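Local coordinates for protein proto-oncogene vav (PDB 6NFA) that probably acts as a guanine nucleotide exchange factor for Rho-family GTPases, and here carries a small-molecule ligand between its RhoGEF and C1 domains, at residues R91-F96 with E121-Y126; F367-T372 with F386-R391; K376-L381 with S398-C403. All coordinates share one frame; numbering follows the deposited sequence.

Interaction 1 of 3, residues R91-F96 with E121-Y126. With 9K1 ((2S)-2-{[3-(4-methylphenyl)imidazo[1,2-a]pyrazin-8-yl]amino}-3-(pyridin-3-yl)propan-1-ol), chain D.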
loop_
_atom_site.group_PDB
_atom_site.type_symbol
_atom_site.label_atom_id
_atom_site.label_comp_id
_atom_site.label_asym_id
_atom_site.label_seq_id
_atom_site.Cartn_x
_atom_site.Cartn_y
_atom_site.Cartn_z
ATOM N N ARG A 91 8.772 -20.401 -9.160
ATOM C CA ARG A 91 9.717 -21.167 -8.347
ATOM C C ARG A 91 9.210 -21.324 -6.893
ATOM O O ARG A 91 9.324 -22.410 -6.327
ATOM C CB ARG A 91 11.094 -20.496 -8.385
ATOM C CG ARG A 91 12.169 -21.175 -7.546
ATOM C CD ARG A 91 13.264 -20.203 -7.141
ATOM N NE ARG A 91 13.784 -20.498 -5.804
ATOM C CZ ARG A 91 13.417 -19.859 -4.697
ATOM N NH1 ARG A 91 12.538 -18.864 -4.753
ATOM N NH2 ARG A 91 13.943 -20.197 -3.526
ATOM N N VAL A 92 8.622 -20.258 -6.312
ATOM C CA VAL A 92 8.087 -20.279 -4.947
ATOM C C VAL A 92 6.818 -21.172 -4.862
ATOM O O VAL A 92 6.700 -21.962 -3.922
ATOM C CB VAL A 92 7.887 -18.838 -4.367
ATOM C CG1 VAL A 92 7.131 -18.854 -3.047
ATOM C CG2 VAL A 92 9.225 -18.130 -4.178
ATOM N N HIS A 93 5.908 -21.071 -5.844
ATOM C CA HIS A 93 4.676 -21.855 -5.884
ATOM C C HIS A 93 4.884 -23.328 -6.229
ATOM O O HIS A 93 4.061 -24.159 -5.840
ATOM C CB HIS A 93 3.660 -21.212 -6.814
ATOM C CG HIS A 93 3.081 -19.965 -6.237
ATOM N ND1 HIS A 93 1.851 -19.969 -5.596
ATOM C CD2 HIS A 93 3.601 -18.716 -6.179
ATOM C CE1 HIS A 93 1.657 -18.726 -5.185
ATOM N NE2 HIS A 93 2.684 -17.935 -5.516
ATOM N N THR A 94 5.983 -23.652 -6.955
ATOM C CA THR A 94 6.362 -25.021 -7.319
ATOM C C THR A 94 6.647 -25.752 -6.011
ATOM O O THR A 94 6.045 -26.796 -5.761
ATOM C CB THR A 94 7.528 -25.012 -8.340
ATOM O OG1 THR A 94 7.001 -24.691 -9.627
ATOM C CG2 THR A 94 8.266 -26.341 -8.424
ATOM N N HIS A 95 7.488 -25.149 -5.150
ATOM C CA HIS A 95 7.826 -25.657 -3.821
ATOM C C HIS A 95 6.623 -25.635 -2.876
ATOM O O HIS A 95 6.527 -26.500 -2.006
ATOM C CB HIS A 95 8.969 -24.847 -3.206
ATOM C CG HIS A 95 10.311 -25.160 -3.777
ATOM N ND1 HIS A 95 10.803 -24.485 -4.877
ATOM C CD2 HIS A 95 11.239 -26.049 -3.361
ATOM C CE1 HIS A 95 12.006 -24.988 -5.099
ATOM N NE2 HIS A 95 12.312 -25.932 -4.212
ATOM N N PHE A 96 5.723 -24.646 -3.029
ATOM C CA PHE A 96 4.528 -24.503 -2.190
ATOM C C PHE A 96 3.540 -25.627 -2.465
ATOM O O PHE A 96 3.065 -26.243 -1.522
ATOM C CB PHE A 96 3.877 -23.110 -2.361
ATOM C CG PHE A 96 2.560 -22.872 -1.649
ATOM C CD1 PHE A 96 2.473 -22.950 -0.261
ATOM C CD2 PHE A 96 1.419 -22.514 -2.361
ATOM C CE1 PHE A 96 1.256 -22.729 0.392
ATOM C CE2 PHE A 96 0.209 -22.268 -1.703
ATOM C CZ PHE A 96 0.135 -22.386 -0.334
ATOM N N GLU A 121 6.111 -15.834 4.529
ATOM C CA GLU A 121 7.402 -15.168 4.482
ATOM C C GLU A 121 8.130 -15.402 3.153
ATOM O O GLU A 121 8.968 -14.590 2.749
ATOM C CB GLU A 121 8.253 -15.590 5.689
ATOM C CG GLU A 121 7.804 -14.932 6.991
ATOM C CD GLU A 121 8.118 -13.450 7.094
ATOM O OE1 GLU A 121 9.282 -13.108 7.408
ATOM O OE2 GLU A 121 7.198 -12.632 6.862
ATOM N N ARG A 122 7.798 -16.499 2.474
ATOM C CA ARG A 122 8.393 -16.821 1.177
ATOM C C ARG A 122 7.670 -16.026 0.061
ATOM O O ARG A 122 8.262 -15.769 -0.986
ATOM C CB ARG A 122 8.361 -18.342 0.886
ATOM C CG ARG A 122 8.949 -19.243 1.977
ATOM C CD ARG A 122 10.330 -19.752 1.646
ATOM N NE ARG A 122 10.914 -20.490 2.768
ATOM C CZ ARG A 122 12.115 -21.064 2.756
ATOM N NH1 ARG A 122 12.877 -21.004 1.670
ATOM N NH2 ARG A 122 12.560 -21.706 3.828
ATOM N N PHE A 123 6.402 -15.630 0.304
ATOM C CA PHE A 123 5.552 -14.857 -0.615
ATOM C C PHE A 123 5.828 -13.336 -0.607
ATOM O O PHE A 123 5.044 -12.543 -1.141
ATOM C CB PHE A 123 4.066 -15.147 -0.345
ATOM C CG PHE A 123 3.568 -16.482 -0.852
ATOM C CD1 PHE A 123 4.228 -17.147 -1.880
ATOM C CD2 PHE A 123 2.416 -17.059 -0.328
ATOM C CE1 PHE A 123 3.761 -18.379 -2.357
ATOM C CE2 PHE A 123 1.945 -18.291 -0.811
ATOM C CZ PHE A 123 2.621 -18.940 -1.824
ATOM N N LEU A 124 6.944 -12.951 0.003
ATOM C CA LEU A 124 7.397 -11.572 0.117
ATOM C C LEU A 124 7.870 -11.032 -1.245
ATOM O O LEU A 124 7.870 -9.814 -1.488
ATOM C CB LEU A 124 8.535 -11.540 1.140
ATOM C CG LEU A 124 8.368 -10.613 2.302
ATOM C CD1 LEU A 124 7.086 -10.939 3.125
ATOM C CD2 LEU A 124 9.605 -10.640 3.142
ATOM N N VAL A 125 8.285 -11.970 -2.112
ATOM C CA VAL A 125 8.736 -11.783 -3.489
ATOM C C VAL A 125 7.638 -11.056 -4.306
ATOM O O VAL A 125 7.962 -10.315 -5.229
ATOM C CB VAL A 125 9.136 -13.175 -4.056
ATOM C CG1 VAL A 125 9.535 -13.099 -5.522
ATOM C CG2 VAL A 125 10.279 -13.783 -3.244
ATOM N N TYR A 126 6.367 -11.203 -3.890
ATOM C CA TYR A 126 5.197 -10.531 -4.447
ATOM C C TYR A 126 5.214 -9.001 -4.284
ATOM O O TYR A 126 4.442 -8.316 -4.957
ATOM C CB TYR A 126 3.934 -11.048 -3.766
ATOM C CG TYR A 126 3.300 -12.211 -4.473
ATOM C CD1 TYR A 126 2.369 -12.011 -5.486
ATOM C CD2 TYR A 126 3.632 -13.518 -4.137
ATOM C CE1 TYR A 126 1.793 -13.082 -6.163
ATOM C CE2 TYR A 126 3.053 -14.602 -4.797
ATOM C CZ TYR A 126 2.131 -14.376 -5.808
ATOM O OH TYR A 126 1.542 -15.428 -6.452
HETATM C C1 9K1 D . 6.493 -4.986 1.340
HETATM C C3 9K1 D . 7.175 -7.010 0.414
HETATM C C12 9K1 D . 9.443 -2.720 2.082
HETATM C C13 9K1 D . 9.631 -1.980 3.434
HETATM C C15 9K1 D . 9.704 -1.818 0.832
HETATM C C16 9K1 D . 4.295 -8.665 0.497
HETATM C C17 9K1 D . 3.457 -9.689 0.032
HETATM C C18 9K1 D . 2.411 -9.418 -0.879
HETATM C C19 9K1 D . 2.188 -8.098 -1.327
HETATM C C20 9K1 D . 3.045 -7.072 -0.892
HETATM C C21 9K1 D . 1.502 -10.557 -1.344
HETATM C C22 9K1 D . 9.409 -2.583 -0.472
HETATM C C23 9K1 D . 10.415 -3.345 -1.117
HETATM C C25 9K1 D . 8.883 -4.090 -2.775
HETATM C C26 9K1 D . 7.836 -3.358 -2.188
HETATM C C27 9K1 D . 8.108 -2.615 -1.024
HETATM N N2 9K1 D . 6.240 -6.138 0.754
HETATM C C4 9K1 D . 8.458 -6.717 0.698
HETATM N N5 9K1 D . 8.775 -5.437 1.310
HETATM C C6 9K1 D . 7.877 -4.562 1.636
HETATM N N7 9K1 D . 5.432 -4.354 1.559
HETATM C C8 9K1 D . 4.306 -5.125 1.104
HETATM C C9 9K1 D . 4.924 -6.208 0.563
HETATM C C10 9K1 D . 4.108 -7.355 0.001
HETATM N N11 9K1 D . 8.116 -3.361 2.125
HETATM O O14 9K1 D . 9.652 -2.936 4.520
HETATM N N24 9K1 D . 10.132 -4.084 -2.223
#

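Interaction 2 of 3, residues F367-T372 with F386-R391. With 9K1 ((2S)-2-{[3-(4-methylphenyl)imidazo[1,2-a]pyrazin-8-yl]amino}-3-(pyridin-3-yl)propan-1-ol), chain D.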
loop_
_atom_site.group_PDB
_atom_site.type_symbol
_atom_site.label_atom_id
_atom_site.label_comp_id
_atom_site.label_asym_id
_atom_site.label_seq_id
_atom_site.Cartn_x
_atom_site.Cartn_y
_atom_site.Cartn_z
ATOM N N PHE A 367 9.719 7.593 8.961
ATOM C CA PHE A 367 10.718 7.142 8.011
ATOM C C PHE A 367 10.106 6.371 6.845
ATOM O O PHE A 367 9.091 5.682 6.985
ATOM C CB PHE A 367 11.760 6.297 8.735
ATOM C CG PHE A 367 13.084 6.166 8.035
ATOM C CD1 PHE A 367 14.069 7.133 8.188
ATOM C CD2 PHE A 367 13.399 5.018 7.322
ATOM C CE1 PHE A 367 15.307 6.994 7.562
ATOM C CE2 PHE A 367 14.658 4.866 6.726
ATOM C CZ PHE A 367 15.597 5.858 6.849
ATOM N N SER A 368 10.753 6.505 5.685
ATOM C CA SER A 368 10.382 5.820 4.455
ATOM C C SER A 368 11.535 4.876 4.130
ATOM O O SER A 368 12.652 5.316 3.871
ATOM C CB SER A 368 10.107 6.814 3.331
ATOM O OG SER A 368 9.383 6.168 2.298
ATOM N N PHE A 369 11.268 3.571 4.235
ATOM C CA PHE A 369 12.217 2.469 4.067
ATOM C C PHE A 369 12.333 2.008 2.606
ATOM O O PHE A 369 11.324 1.683 1.980
ATOM C CB PHE A 369 11.798 1.296 4.985
ATOM C CG PHE A 369 11.742 1.658 6.448
ATOM C CD1 PHE A 369 10.596 2.225 7.000
ATOM C CD2 PHE A 369 12.848 1.464 7.271
ATOM C CE1 PHE A 369 10.557 2.595 8.350
ATOM C CE2 PHE A 369 12.806 1.825 8.622
ATOM C CZ PHE A 369 11.659 2.388 9.152
ATOM N N GLU A 370 13.561 2.004 2.066
ATOM C CA GLU A 370 13.872 1.568 0.695
ATOM C C GLU A 370 13.832 0.036 0.593
ATOM O O GLU A 370 13.239 -0.509 -0.344
ATOM C CB GLU A 370 15.276 2.057 0.256
ATOM C CG GLU A 370 15.413 3.560 0.034
ATOM C CD GLU A 370 16.523 4.047 -0.893
ATOM O OE1 GLU A 370 16.601 5.280 -1.099
ATOM O OE2 GLU A 370 17.290 3.213 -1.437
ATOM N N GLU A 371 14.493 -0.651 1.541
ATOM C CA GLU A 371 14.577 -2.107 1.562
ATOM C C GLU A 371 13.551 -2.728 2.497
ATOM O O GLU A 371 12.985 -2.020 3.334
ATOM C CB GLU A 371 16.014 -2.566 1.896
ATOM C CG GLU A 371 16.484 -2.233 3.306
ATOM C CD GLU A 371 17.916 -2.627 3.607
ATOM O OE1 GLU A 371 18.113 -3.589 4.385
ATOM O OE2 GLU A 371 18.842 -1.975 3.069
ATOM N N THR A 372 13.313 -4.054 2.356
ATOM C CA THR A 372 12.375 -4.817 3.192
ATOM C C THR A 372 12.855 -4.771 4.642
ATOM O O THR A 372 14.044 -4.997 4.906
ATOM C CB THR A 372 12.157 -6.200 2.589
ATOM O OG1 THR A 372 11.509 -6.007 1.332
ATOM C CG2 THR A 372 11.299 -7.094 3.443
ATOM N N PHE A 386 6.083 3.517 1.018
ATOM C CA PHE A 386 6.235 4.925 1.380
ATOM C C PHE A 386 5.788 5.155 2.823
ATOM O O PHE A 386 4.659 4.804 3.148
ATOM C CB PHE A 386 5.361 5.774 0.420
ATOM C CG PHE A 386 5.440 7.271 0.566
ATOM C CD1 PHE A 386 6.566 7.971 0.133
ATOM C CD2 PHE A 386 4.366 7.992 1.066
ATOM C CE1 PHE A 386 6.630 9.361 0.240
ATOM C CE2 PHE A 386 4.422 9.385 1.157
ATOM C CZ PHE A 386 5.553 10.062 0.739
ATOM N N TYR A 387 6.663 5.767 3.671
ATOM C CA TYR A 387 6.453 6.114 5.098
ATOM C C TYR A 387 5.726 5.042 5.888
ATOM O O TYR A 387 4.730 5.302 6.544
ATOM C CB TYR A 387 5.783 7.488 5.265
ATOM C CG TYR A 387 6.780 8.616 5.099
ATOM C CD1 TYR A 387 7.637 8.976 6.140
ATOM C CD2 TYR A 387 6.896 9.299 3.889
ATOM C CE1 TYR A 387 8.567 10.002 5.990
ATOM C CE2 TYR A 387 7.832 10.321 3.724
ATOM C CZ TYR A 387 8.663 10.674 4.779
ATOM O OH TYR A 387 9.609 11.663 4.631
ATOM N N GLN A 388 6.247 3.830 5.806
ATOM C CA GLN A 388 5.712 2.601 6.383
ATOM C C GLN A 388 5.699 2.558 7.912
ATOM O O GLN A 388 4.892 1.819 8.488
ATOM C CB GLN A 388 6.484 1.403 5.812
ATOM C CG GLN A 388 6.615 1.429 4.286
ATOM C CD GLN A 388 7.949 1.934 3.797
ATOM O OE1 GLN A 388 8.547 2.819 4.392
ATOM N NE2 GLN A 388 8.405 1.453 2.646
ATOM N N GLY A 389 6.576 3.337 8.548
ATOM C CA GLY A 389 6.668 3.418 9.999
ATOM C C GLY A 389 7.652 4.454 10.511
ATOM O O GLY A 389 7.757 5.553 9.953
ATOM N N TYR A 390 8.406 4.079 11.572
ATOM C CA TYR A 390 9.337 4.944 12.302
ATOM C C TYR A 390 10.711 4.351 12.458
ATOM O O TYR A 390 10.863 3.138 12.451
ATOM C CB TYR A 390 8.729 5.306 13.692
ATOM C CG TYR A 390 7.436 6.093 13.559
ATOM C CD1 TYR A 390 6.261 5.475 13.134
ATOM C CD2 TYR A 390 7.412 7.474 13.757
ATOM C CE1 TYR A 390 5.109 6.209 12.865
ATOM C CE2 TYR A 390 6.257 8.216 13.514
ATOM C CZ TYR A 390 5.102 7.574 13.077
ATOM O OH TYR A 390 3.926 8.255 12.878
ATOM N N ARG A 391 11.711 5.213 12.588
ATOM C CA ARG A 391 13.102 4.857 12.863
ATOM C C ARG A 391 13.648 5.813 13.944
ATOM O O ARG A 391 13.487 7.032 13.820
ATOM C CB ARG A 391 13.988 4.907 11.595
ATOM C CG ARG A 391 15.337 4.220 11.779
ATOM C CD ARG A 391 16.426 4.734 10.845
ATOM N NE ARG A 391 16.496 4.014 9.566
ATOM C CZ ARG A 391 17.067 2.822 9.381
ATOM N NH1 ARG A 391 17.588 2.159 10.407
ATOM N NH2 ARG A 391 17.092 2.272 8.176
HETATM C C1 9K1 D . 6.493 -4.986 1.340
HETATM C C3 9K1 D . 7.175 -7.010 0.414
HETATM C C12 9K1 D . 9.443 -2.720 2.082
HETATM C C13 9K1 D . 9.631 -1.980 3.434
HETATM C C15 9K1 D . 9.704 -1.818 0.832
HETATM C C16 9K1 D . 4.295 -8.665 0.497
HETATM C C17 9K1 D . 3.457 -9.689 0.032
HETATM C C18 9K1 D . 2.411 -9.418 -0.879
HETATM C C19 9K1 D . 2.188 -8.098 -1.327
HETATM C C20 9K1 D . 3.045 -7.072 -0.892
HETATM C C21 9K1 D . 1.502 -10.557 -1.344
HETATM C C22 9K1 D . 9.409 -2.583 -0.472
HETATM C C23 9K1 D . 10.415 -3.345 -1.117
HETATM C C25 9K1 D . 8.883 -4.090 -2.775
HETATM C C26 9K1 D . 7.836 -3.358 -2.188
HETATM C C27 9K1 D . 8.108 -2.615 -1.024
HETATM N N2 9K1 D . 6.240 -6.138 0.754
HETATM C C4 9K1 D . 8.458 -6.717 0.698
HETATM N N5 9K1 D . 8.775 -5.437 1.310
HETATM C C6 9K1 D . 7.877 -4.562 1.636
HETATM N N7 9K1 D . 5.432 -4.354 1.559
HETATM C C8 9K1 D . 4.306 -5.125 1.104
HETATM C C9 9K1 D . 4.924 -6.208 0.563
HETATM C C10 9K1 D . 4.108 -7.355 0.001
HETATM N N11 9K1 D . 8.116 -3.361 2.125
HETATM O O14 9K1 D . 9.652 -2.936 4.520
HETATM N N24 9K1 D . 10.132 -4.084 -2.223
#

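Interaction 3 of 3, residues K376-L381 with S398-C403. With ZN (zinc ion), chain C; 9K1 ((2S)-2-{[3-(4-methylphenyl)imidazo[1,2-a]pyrazin-8-yl]amino}-3-(pyridin-3-yl)propan-1-ol), chain D.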
loop_
_atom_site.group_PDB
_atom_site.type_symbol
_atom_site.label_atom_id
_atom_site.label_comp_id
_atom_site.label_asym_id
_atom_site.label_seq_id
_atom_site.Cartn_x
_atom_site.Cartn_y
_atom_site.Cartn_z
ATOM N N LYS A 376 11.224 -3.883 15.120
ATOM C CA LYS A 376 12.034 -4.285 16.283
ATOM C C LYS A 376 11.203 -4.829 17.496
ATOM O O LYS A 376 11.750 -5.566 18.319
ATOM C CB LYS A 376 12.930 -3.115 16.732
ATOM C CG LYS A 376 14.198 -3.534 17.460
ATOM C CD LYS A 376 15.296 -3.980 16.511
ATOM C CE LYS A 376 16.422 -4.638 17.263
ATOM N NZ LYS A 376 17.519 -5.051 16.350
ATOM N N ALA A 377 9.901 -4.483 17.595
ATOM C CA ALA A 377 9.045 -4.934 18.687
ATOM C C ALA A 377 8.235 -6.232 18.395
ATOM O O ALA A 377 8.326 -7.189 19.177
ATOM C CB ALA A 377 8.123 -3.812 19.125
ATOM N N CYS A 378 7.441 -6.261 17.300
ATOM C CA CYS A 378 6.598 -7.418 16.939
ATOM C C CYS A 378 7.251 -8.372 15.927
ATOM O O CYS A 378 6.723 -9.461 15.690
ATOM C CB CYS A 378 5.223 -6.957 16.464
ATOM S SG CYS A 378 5.249 -6.022 14.909
ATOM N N GLN A 379 8.379 -7.958 15.321
ATOM C CA GLN A 379 9.164 -8.706 14.320
ATOM C C GLN A 379 8.397 -8.913 12.973
ATOM O O GLN A 379 8.870 -9.635 12.089
ATOM C CB GLN A 379 9.749 -10.035 14.880
ATOM C CG GLN A 379 10.548 -9.907 16.192
ATOM C CD GLN A 379 11.788 -9.018 16.156
ATOM O OE1 GLN A 379 12.422 -8.794 15.114
ATOM N NE2 GLN A 379 12.194 -8.529 17.323
ATOM N N MET A 380 7.277 -8.212 12.796
ATOM C CA MET A 380 6.498 -8.217 11.554
ATOM C C MET A 380 6.943 -7.109 10.589
ATOM O O MET A 380 7.478 -6.085 11.013
ATOM C CB MET A 380 4.992 -8.126 11.842
ATOM C CG MET A 380 4.435 -9.410 12.424
ATOM S SD MET A 380 2.652 -9.374 12.668
ATOM C CE MET A 380 2.067 -9.687 10.971
ATOM N N LEU A 381 6.695 -7.317 9.294
ATOM C CA LEU A 381 7.035 -6.423 8.173
ATOM C C LEU A 381 6.402 -5.037 8.285
ATOM O O LEU A 381 5.229 -4.916 8.659
ATOM C CB LEU A 381 6.543 -7.090 6.860
ATOM C CG LEU A 381 6.665 -6.313 5.539
ATOM C CD1 LEU A 381 8.099 -6.323 5.006
ATOM C CD2 LEU A 381 5.643 -6.794 4.501
ATOM N N SER A 398 13.800 0.164 13.773
ATOM C CA SER A 398 12.602 0.400 12.955
ATOM C C SER A 398 11.403 -0.120 13.703
ATOM O O SER A 398 11.551 -1.103 14.416
ATOM C CB SER A 398 12.707 -0.368 11.643
ATOM O OG SER A 398 14.016 -0.309 11.098
ATOM N N ALA A 399 10.212 0.488 13.539
ATOM C CA ALA A 399 8.990 -0.002 14.216
ATOM C C ALA A 399 7.695 0.555 13.634
ATOM O O ALA A 399 7.718 1.573 12.961
ATOM C CB ALA A 399 9.046 0.303 15.716
ATOM N N HIS A 400 6.566 -0.083 13.938
ATOM C CA HIS A 400 5.258 0.395 13.531
ATOM C C HIS A 400 4.844 1.515 14.465
ATOM O O HIS A 400 5.357 1.594 15.595
ATOM C CB HIS A 400 4.232 -0.722 13.663
ATOM C CG HIS A 400 4.438 -1.862 12.726
ATOM N ND1 HIS A 400 4.749 -3.124 13.188
ATOM C CD2 HIS A 400 4.325 -1.903 11.380
ATOM C CE1 HIS A 400 4.831 -3.890 12.113
ATOM N NE2 HIS A 400 4.593 -3.199 11.003
ATOM N N LYS A 401 3.866 2.351 14.017
ATOM C CA LYS A 401 3.353 3.464 14.816
ATOM C C LYS A 401 2.867 3.012 16.218
ATOM O O LYS A 401 3.166 3.665 17.212
ATOM C CB LYS A 401 2.239 4.254 14.062
ATOM C CG LYS A 401 1.930 5.609 14.720
ATOM C CD LYS A 401 0.882 6.446 14.047
ATOM C CE LYS A 401 0.612 7.714 14.844
ATOM N NZ LYS A 401 -0.741 8.271 14.570
ATOM N N GLU A 402 2.146 1.889 16.274
ATOM C CA GLU A 402 1.526 1.314 17.470
ATOM C C GLU A 402 2.445 0.392 18.313
ATOM O O GLU A 402 1.971 -0.161 19.304
ATOM C CB GLU A 402 0.215 0.578 17.066
ATOM C CG GLU A 402 0.374 -0.627 16.131
ATOM C CD GLU A 402 0.511 -0.427 14.625
ATOM O OE1 GLU A 402 0.703 0.727 14.162
ATOM O OE2 GLU A 402 0.457 -1.454 13.905
ATOM N N CYS A 403 3.734 0.261 17.953
ATOM C CA CYS A 403 4.714 -0.613 18.602
ATOM C C CYS A 403 5.831 0.121 19.358
ATOM O O CYS A 403 6.575 -0.543 20.086
ATOM C CB CYS A 403 5.306 -1.596 17.587
ATOM S SG CYS A 403 4.155 -2.881 17.007
HETATM ZN ZN ZN C . 5.353 -3.713 15.209
HETATM C C1 9K1 D . 6.493 -4.986 1.340
HETATM C C3 9K1 D . 7.175 -7.010 0.414
HETATM C C12 9K1 D . 9.443 -2.720 2.082
HETATM C C13 9K1 D . 9.631 -1.980 3.434
HETATM C C15 9K1 D . 9.704 -1.818 0.832
HETATM C C16 9K1 D . 4.295 -8.665 0.497
HETATM C C17 9K1 D . 3.457 -9.689 0.032
HETATM C C18 9K1 D . 2.411 -9.418 -0.879
HETATM C C19 9K1 D . 2.188 -8.098 -1.327
HETATM C C20 9K1 D . 3.045 -7.072 -0.892
HETATM C C21 9K1 D . 1.502 -10.557 -1.344
HETATM C C22 9K1 D . 9.409 -2.583 -0.472
HETATM C C23 9K1 D . 10.415 -3.345 -1.117
HETATM C C25 9K1 D . 8.883 -4.090 -2.775
HETATM C C26 9K1 D . 7.836 -3.358 -2.188
HETATM C C27 9K1 D . 8.108 -2.615 -1.024
HETATM N N2 9K1 D . 6.240 -6.138 0.754
HETATM C C4 9K1 D . 8.458 -6.717 0.698
HETATM N N5 9K1 D . 8.775 -5.437 1.310
HETATM C C6 9K1 D . 7.877 -4.562 1.636
HETATM N N7 9K1 D . 5.432 -4.354 1.559
HETATM C C8 9K1 D . 4.306 -5.125 1.104
HETATM C C9 9K1 D . 4.924 -6.208 0.563
HETATM C C10 9K1 D . 4.108 -7.355 0.001
HETATM N N11 9K1 D . 8.116 -3.361 2.125
HETATM O O14 9K1 D . 9.652 -2.936 4.520
HETATM N N24 9K1 D . 10.132 -4.084 -2.223
#

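Interaction 1 of 3, residues R91-F96 with E121-Y126
Phe-123 reaches across to helix 86-105 and pushes its ring in among Val-92, His-93 and Phe-96. Its CE1 meets Val-92 CG1 at 3.5 Å, and CD1 lies almost as near the same methyl. Val-92 has that branch anti to its own backbone nitrogen, which carries it over to the Phe-123 ring and also brings it 3.9 Å from the carbonyl oxygen O of Arg-122.

The far end of the Phe-123 ring is shared between two aromatic neighbours. One face of the His-93 imidazole takes CE1 in an offset stack, with ring centroids 4.6 Å apart and planes at 20°. Phe-96 meets Phe-123 differently: CZ of Phe-123 comes down on the face of the Phe-96 ring, 3.8 Å from CD2, so this pair is edge-to-face (T-shaped).

His-93 keeps CG beside its backbone nitrogen (chi1 -72°), setting the imidazole nearly parallel over the end of the Phe-123 ring while NE2 turns to Tyr-126. NE2 donates to Tyr-126 OH at 2.9 Å, but the bond is weak, bent to 121° at the hydrogen, and the two rings meet rim to rim. Both polar groups have further partners: Glu-52 OE2 holds His-93 ND1, and Tyr-55 OH bonds Tyr-126 OH. The Glu-52 carboxylate at ND1 would probably stabilise a positive charge on the imidazole. Tyr-126 also serves the ligand, its CB lying 3.5 Å from 9K1 C21, the methyl of the tolyl group.

Helices 37-70 and 182-191 also pack on His-93 and Phe-96. Together His-93, Phe-96, Phe-123 and Tyr-126 form a buried aromatic cluster between the helices of the RhoGEF (DH) domain.

Interaction 2 of 3, residues F367-T372 with F386-R391
Phe-367 and Arg-391 run alongside each other from neighbouring strands. At the base, CB of Phe-367 is 3.9 Å from CB of Arg-391, and CG of the ring sits against that same methylene. Further out, CE1 passes the arginine CD, whose hydrogens face the ring in a CH-pi contact, CD being 4.2 Å from the centroid. At the tip, Phe-367 CZ comes 3.4 Å from Arg-391 NE, which lies over the ring face toward its rim. The guanidinium stands almost perpendicular to the ring (88°), presenting an edge to it. A bend at chi3 (-90°) carries NE from CD, above the ring centre, out to the rim, which leaves the guanidinium past CZ and CE2, and NH1 goes on to a weak bond with Arg-396 O.

The backbones are tied by Phe-367 N to Gly-389 O at 3.0 Å, an antiparallel hydrogen-bonded pair. Beyond it the Gln-388 amide grips the main chain of Phe-369 twice: OE1 accepts from Phe-369 N at 2.8 Å, and NE2 donates to Phe-369 O at 3.0 Å, each donor meeting a lone pair in the carbonyl plane. Tyr-387 N bonds Ser-368 OG at 3.1 Å, while Ser-368 CB rests over the tyrosine ring.

Strands 364-367 and 389-392 pair in this way in the small antiparallel sheet of the zinc-binding C1 domain.

Interaction 3 of 3, residues K376-L381 with S398-C403
Cys-378, His-400 and Cys-403 meet at a zinc ion, forming three corners of a three-cysteine, one-histidine site of the C1 domain. Cys-378 SG and Cys-403 SG each bind the metal at 2.3 Å, His-400 ND1 binds at 2.2 Å, and Cys-375 completes the set. With its sulfur between the backbone nitrogen and the carbonyl carbon (chi1 66°), Cys-378 turns SG to the metal; sharing zinc with ND1 puts SG at the edge of the His-400 ring, close to its plane.

Around this first shell, backbone and aliphatic contacts surround the metal-binding residues. Lys-376 N gives a hydrogen bond to Ser-398 O at 2.9 Å, joining the loop that carries Cys-378 to strand 398-399. Ala-377 CB packs against Cys-403 CB, and Met-380 N makes a weak bond to the Cys-378 sulfur.

Leu-381 looks both ways: its CD2 methyl reaches the ligand 9K1, 3.7 Å from C1, while its backbone fixes the histidine. With ND1 given to zinc, the opposite ring nitrogen is the donor: His-400 NE2 bonds Leu-381 O at 3.0 Å, approaching from above the carbonyl plane, 46° out of it, while the oxygen stays close to the imidazole plane.

The ligand 9K1 ties all three contacts together. Interaction 1 belongs to the RhoGEF domain, whereas interactions 2 and 3 share the C1 domain, their centres about 11 Å apart; the centre of interaction 1 is about 23 Å from each. Even so, interactions 1 and 2 touch beside the ligand, Leu-124 CD2 packing 3.9 Å from Thr-372 CG2. Thr-372 OG1 donates to 9K1 N5 at 2.8 Å, and its CG2 lies 3.6 Å from Leu-381 CD1 of interaction 3. The two C1 contacts meet through one sheet, where Tyr-390 O and Ala-399 N, 2.9 Å apart, probably hydrogen-bond. 9K1 therefore lies between the domains; Leu-381 touches it with its side chain and His-400 with its carbonyl oxygen.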